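Local coordinates for mitogen-activated protein kinase, putative (Map kinase-like protein) (Leishmania major, PDB 3PG1) that probably phosphorylates serine and threonine residues of target proteins with ATP, as a member of the MAP kinase family, at residues I136-L145 / A314-D325. Sequence-based numbering, arbitrary orientation.
Sequences IQYFMYHILL and ALRHPYFESLFD
In the C-terminal lobe of the kinase fold, the long helix 133-152 meets the segment in which helix 311-315 gives way to the His-Pro-Tyr-Phe turn; Tyr141 and Gln137 on the helix meet Leu315, Tyr319, Phe320 and Leu323. The Phe320 ring sits against the helix backbone, its CE2 3.4 Å from Gln137 O, which lies at the ring edge near its plane, as does Met140 CB. The Leu144 side chain crosses that of Phe320 at about a right angle, CD1 3.6 Å from Phe320 CE1, and also touches Ala314 CB. Tyr141 has CG anti to its backbone N (chi1 -173°), which lays its ring alongside the turn; its plane and that of Phe320 meet obliquely at 49°. Leu323 CB stands over one face of the Tyr141 ring, 4.2 Å from the centroid, in a CH-pi contact, while Leu315 CD2 reaches Tyr141 CE1 at 3.7 Å. The phenol oxygen Tyr141 OH accepts a fairly straight bond from Asp325 N (3.2 Å, 154°) and has a second hydrogen-bond partner in Asp328, so the buried ring is gripped at its polar end by the chain that follows the turn. One turn of helix earlier, Gln137 CG lies over a face of the Tyr319 ring, 4.3 Å from its centroid, and Leu323 CD1 packs against the Gln137 side chain. Within the turn, Tyr319 N donates to His317 ND1 (3.0 Å) near the imidazole plane; His317 NE2 bonds to Asp295 of helix 291-300, fixing the ring from both nitrogens. Such packing of the HPYF turn onto the long helix that precedes the catalytic loop belongs to the C-lobe of the eukaryotic protein kinase fold, as in other MAP kinases.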
loop_
_atom_site.group_PDB
_atom_site.type_symbol
_atom_site.label_atom_id
_atom_site.label_comp_id
_atom_site.label_asym_id
_atom_site.label_seq_id
_atom_site.Cartn_x
_atom_site.Cartn_y
_atom_site.Cartn_z
ATOM N N ILE A 136 -2.388 -2.015 19.411
ATOM C CA ILE A 136 -1.165 -1.762 18.592
ATOM C C ILE A 136 -0.488 -3.071 18.208
ATOM O O ILE A 136 -0.031 -3.210 17.070
ATOM C CB ILE A 136 -0.170 -0.757 19.251
ATOM C CG1 ILE A 136 -0.875 0.607 19.501
ATOM C CG2 ILE A 136 1.138 -0.564 18.378
ATOM C CD1 ILE A 136 -0.142 1.611 20.428
ATOM N N GLN A 137 -0.343 -3.988 19.166
ATOM C CA GLN A 137 0.328 -5.257 18.911
ATOM C C GLN A 137 -0.450 -6.046 17.849
ATOM O O GLN A 137 0.127 -6.617 16.910
ATOM C CB GLN A 137 0.466 -6.048 20.229
ATOM C CG GLN A 137 1.243 -7.358 20.047
ATOM C CD GLN A 137 0.872 -8.436 21.052
ATOM O OE1 GLN A 137 1.709 -9.236 21.471
ATOM N NE2 GLN A 137 -0.370 -8.477 21.476
ATOM N N TYR A 138 -1.780 -6.069 18.004
ATOM C CA TYR A 138 -2.652 -6.801 17.080
ATOM C C TYR A 138 -2.571 -6.225 15.660
ATOM O O TYR A 138 -2.355 -6.978 14.708
ATOM C CB TYR A 138 -4.101 -6.799 17.609
ATOM C CG TYR A 138 -5.000 -7.682 16.781
ATOM C CD1 TYR A 138 -4.997 -9.063 16.944
ATOM C CD2 TYR A 138 -5.860 -7.137 15.828
ATOM C CE1 TYR A 138 -5.856 -9.879 16.209
ATOM C CE2 TYR A 138 -6.730 -7.944 15.095
ATOM C CZ TYR A 138 -6.718 -9.313 15.287
ATOM O OH TYR A 138 -7.492 -10.128 14.516
ATOM N N PHE A 139 -2.784 -4.910 15.516
ATOM C CA PHE A 139 -2.706 -4.221 14.220
ATOM C C PHE A 139 -1.364 -4.439 13.557
ATOM O O PHE A 139 -1.308 -4.747 12.365
ATOM C CB PHE A 139 -2.947 -2.678 14.375
ATOM C CG PHE A 139 -4.342 -2.221 14.761
ATOM C CD1 PHE A 139 -5.462 -2.981 14.442
ATOM C CD2 PHE A 139 -4.534 -1.040 15.469
ATOM C CE1 PHE A 139 -6.749 -2.563 14.827
ATOM C CE2 PHE A 139 -5.819 -0.625 15.847
ATOM C CZ PHE A 139 -6.915 -1.381 15.517
ATOM N N MET A 140 -0.262 -4.246 14.316
ATOM C CA MET A 140 1.106 -4.418 13.795
ATOM C C MET A 140 1.342 -5.853 13.321
ATOM O O MET A 140 1.984 -6.049 12.289
ATOM C CB MET A 140 2.171 -4.037 14.854
ATOM C CG MET A 140 2.321 -2.502 15.042
ATOM S SD MET A 140 2.498 -1.602 13.447
ATOM C CE MET A 140 3.963 -2.359 12.750
ATOM N N TYR A 141 0.806 -6.841 14.061
ATOM C CA TYR A 141 0.992 -8.247 13.675
ATOM C C TYR A 141 0.388 -8.446 12.256
ATOM O O TYR A 141 1.030 -9.030 11.397
ATOM C CB TYR A 141 0.371 -9.219 14.734
ATOM C CG TYR A 141 0.695 -10.686 14.470
ATOM C CD1 TYR A 141 2.009 -11.155 14.538
ATOM C CD2 TYR A 141 -0.305 -11.597 14.151
ATOM C CE1 TYR A 141 2.317 -12.497 14.276
ATOM C CE2 TYR A 141 -0.015 -12.956 13.939
ATOM C CZ TYR A 141 1.304 -13.391 13.969
ATOM O OH TYR A 141 1.614 -14.722 13.729
ATOM N N HIS A 142 -0.832 -7.950 12.038
ATOM C CA HIS A 142 -1.537 -8.091 10.763
ATOM C C HIS A 142 -0.937 -7.243 9.651
ATOM O O HIS A 142 -0.870 -7.691 8.494
ATOM C CB HIS A 142 -3.037 -7.852 10.964
ATOM C CG HIS A 142 -3.710 -8.973 11.708
ATOM N ND1 HIS A 142 -4.465 -9.927 11.043
ATOM C CD2 HIS A 142 -3.677 -9.288 13.023
ATOM C CE1 HIS A 142 -4.881 -10.777 11.972
ATOM N NE2 HIS A 142 -4.429 -10.440 13.178
ATOM N N ILE A 143 -0.471 -6.031 9.998
ATOM C CA ILE A 143 0.238 -5.177 9.021
ATOM C C ILE A 143 1.481 -5.913 8.531
ATOM O O ILE A 143 1.730 -5.938 7.323
ATOM C CB ILE A 143 0.628 -3.770 9.610
ATOM C CG1 ILE A 143 -0.620 -2.871 9.866
ATOM C CG2 ILE A 143 1.682 -3.033 8.734
ATOM C CD1 ILE A 143 -0.374 -1.732 10.926
ATOM N N LEU A 144 2.284 -6.488 9.459
ATOM C CA LEU A 144 3.520 -7.169 9.044
ATOM C C LEU A 144 3.250 -8.466 8.287
ATOM O O LEU A 144 4.020 -8.816 7.408
ATOM C CB LEU A 144 4.461 -7.399 10.227
ATOM C CG LEU A 144 5.137 -6.111 10.735
ATOM C CD1 LEU A 144 5.790 -6.339 12.111
ATOM C CD2 LEU A 144 6.186 -5.585 9.690
ATOM N N LEU A 145 2.157 -9.158 8.615
ATOM C CA LEU A 145 1.777 -10.378 7.864
ATOM C C LEU A 145 1.378 -9.988 6.428
ATOM O O LEU A 145 1.772 -10.663 5.499
ATOM C CB LEU A 145 0.619 -11.134 8.543
ATOM C CG LEU A 145 1.004 -12.000 9.743
ATOM C CD1 LEU A 145 -0.247 -12.616 10.383
ATOM C CD2 LEU A 145 2.027 -13.127 9.352
ATOM N N ALA A 314 10.927 -9.680 12.388
ATOM C CA ALA A 314 10.047 -8.739 13.137
ATOM C C ALA A 314 8.866 -9.567 13.665
ATOM O O ALA A 314 8.515 -9.454 14.820
ATOM C CB ALA A 314 9.520 -7.673 12.194
ATOM N N LEU A 315 8.260 -10.402 12.808
ATOM C CA LEU A 315 7.146 -11.300 13.211
ATOM C C LEU A 315 7.560 -12.262 14.334
ATOM O O LEU A 315 6.756 -12.511 15.240
ATOM C CB LEU A 315 6.563 -12.055 12.020
ATOM C CG LEU A 315 5.692 -11.139 11.069
ATOM C CD1 LEU A 315 5.548 -11.757 9.695
ATOM C CD2 LEU A 315 4.294 -10.863 11.676
ATOM N N ARG A 316 8.847 -12.703 14.342
ATOM C CA ARG A 316 9.391 -13.605 15.370
ATOM C C ARG A 316 9.906 -12.892 16.610
ATOM O O ARG A 316 10.344 -13.539 17.564
ATOM C CB ARG A 316 10.492 -14.493 14.783
ATOM C CG ARG A 316 9.927 -15.550 13.812
ATOM C CD ARG A 316 11.041 -16.430 13.329
ATOM N NE ARG A 316 10.558 -17.557 12.530
ATOM C CZ ARG A 316 10.149 -18.721 13.029
ATOM N NH1 ARG A 316 10.109 -18.912 14.347
ATOM N NH2 ARG A 316 9.778 -19.697 12.226
ATOM N N HIS A 317 9.839 -11.565 16.613
ATOM C CA HIS A 317 10.322 -10.758 17.700
ATOM C C HIS A 317 9.442 -11.012 18.936
ATOM O O HIS A 317 8.237 -11.188 18.777
ATOM C CB HIS A 317 10.321 -9.252 17.287
ATOM C CG HIS A 317 10.981 -8.330 18.283
ATOM N ND1 HIS A 317 10.352 -7.972 19.476
ATOM C CD2 HIS A 317 12.196 -7.736 18.238
ATOM C CE1 HIS A 317 11.185 -7.148 20.091
ATOM N NE2 HIS A 317 12.299 -6.961 19.378
ATOM N N PRO A 318 10.036 -11.049 20.154
ATOM C CA PRO A 318 9.222 -11.276 21.372
ATOM C C PRO A 318 8.035 -10.322 21.561
ATOM O O PRO A 318 7.080 -10.700 22.221
ATOM C CB PRO A 318 10.223 -11.132 22.536
ATOM C CG PRO A 318 11.571 -11.217 21.918
ATOM C CD PRO A 318 11.480 -10.908 20.456
ATOM N N TYR A 319 8.036 -9.150 20.905
ATOM C CA TYR A 319 6.903 -8.219 20.918
ATOM C C TYR A 319 5.582 -8.908 20.509
ATOM O O TYR A 319 4.526 -8.587 21.049
ATOM C CB TYR A 319 7.186 -7.016 19.998
ATOM C CG TYR A 319 6.028 -6.037 19.903
ATOM C CD1 TYR A 319 5.653 -5.255 21.005
ATOM C CD2 TYR A 319 5.246 -5.960 18.750
ATOM C CE1 TYR A 319 4.550 -4.410 20.948
ATOM C CE2 TYR A 319 4.181 -5.062 18.657
ATOM C CZ TYR A 319 3.830 -4.298 19.765
ATOM O OH TYR A 319 2.804 -3.395 19.680
ATOM N N PHE A 320 5.654 -9.849 19.548
ATOM C CA PHE A 320 4.468 -10.587 19.068
ATOM C C PHE A 320 4.319 -11.938 19.691
ATOM O O PHE A 320 3.461 -12.690 19.245
ATOM C CB PHE A 320 4.545 -10.779 17.530
ATOM C CG PHE A 320 4.504 -9.461 16.810
ATOM C CD1 PHE A 320 5.612 -9.006 16.102
ATOM C CD2 PHE A 320 3.373 -8.646 16.882
ATOM C CE1 PHE A 320 5.574 -7.786 15.430
ATOM C CE2 PHE A 320 3.318 -7.440 16.188
ATOM C CZ PHE A 320 4.426 -7.004 15.471
ATOM N N GLU A 321 5.112 -12.264 20.721
ATOM C CA GLU A 321 5.070 -13.605 21.355
ATOM C C GLU A 321 3.684 -14.160 21.629
ATOM O O GLU A 321 3.425 -15.320 21.291
ATOM C CB GLU A 321 5.924 -13.686 22.632
ATOM C CG GLU A 321 6.271 -15.120 23.015
ATOM C CD GLU A 321 7.369 -15.240 24.059
ATOM O OE1 GLU A 321 8.543 -14.912 23.752
ATOM O OE2 GLU A 321 7.045 -15.662 25.193
ATOM N N SER A 322 2.792 -13.351 22.206
ATOM C CA SER A 322 1.423 -13.798 22.560
ATOM C C SER A 322 0.500 -14.033 21.342
ATOM O O SER A 322 -0.572 -14.609 21.498
ATOM C CB SER A 322 0.761 -12.813 23.532
ATOM O OG SER A 322 0.543 -11.561 22.891
ATOM N N LEU A 323 0.917 -13.597 20.145
ATOM C CA LEU A 323 0.085 -13.697 18.945
ATOM C C LEU A 323 0.658 -14.597 17.886
ATOM O O LEU A 323 -0.089 -15.120 17.052
ATOM C CB LEU A 323 -0.066 -12.297 18.316
ATOM C CG LEU A 323 -0.738 -11.157 19.155
ATOM C CD1 LEU A 323 -0.928 -9.918 18.270
ATOM C CD2 LEU A 323 -2.112 -11.545 19.727
ATOM N N PHE A 324 1.991 -14.698 17.859
ATOM C CA PHE A 324 2.717 -15.397 16.826
ATOM C C PHE A 324 2.438 -16.864 16.719
ATOM O O PHE A 324 2.372 -17.587 17.711
ATOM C CB PHE A 324 4.241 -15.125 16.928
ATOM C CG PHE A 324 5.087 -15.865 15.924
ATOM C CD1 PHE A 324 5.183 -15.420 14.616
ATOM C CD2 PHE A 324 5.762 -17.031 16.284
ATOM C CE1 PHE A 324 5.952 -16.117 13.679
ATOM C CE2 PHE A 324 6.516 -17.732 15.346
ATOM C CZ PHE A 324 6.643 -17.240 14.057
ATOM N N ASP A 325 2.316 -17.302 15.480
ATOM C CA ASP A 325 2.193 -18.707 15.131
ATOM C C ASP A 325 3.033 -18.884 13.855
ATOM O O ASP A 325 2.816 -18.147 12.900
ATOM C CB ASP A 325 0.740 -19.120 14.867
ATOM C CG ASP A 325 0.601 -20.618 14.826
ATOM O OD1 ASP A 325 -0.253 -21.138 15.524
ATOM O OD2 ASP A 325 1.350 -21.262 14.082
#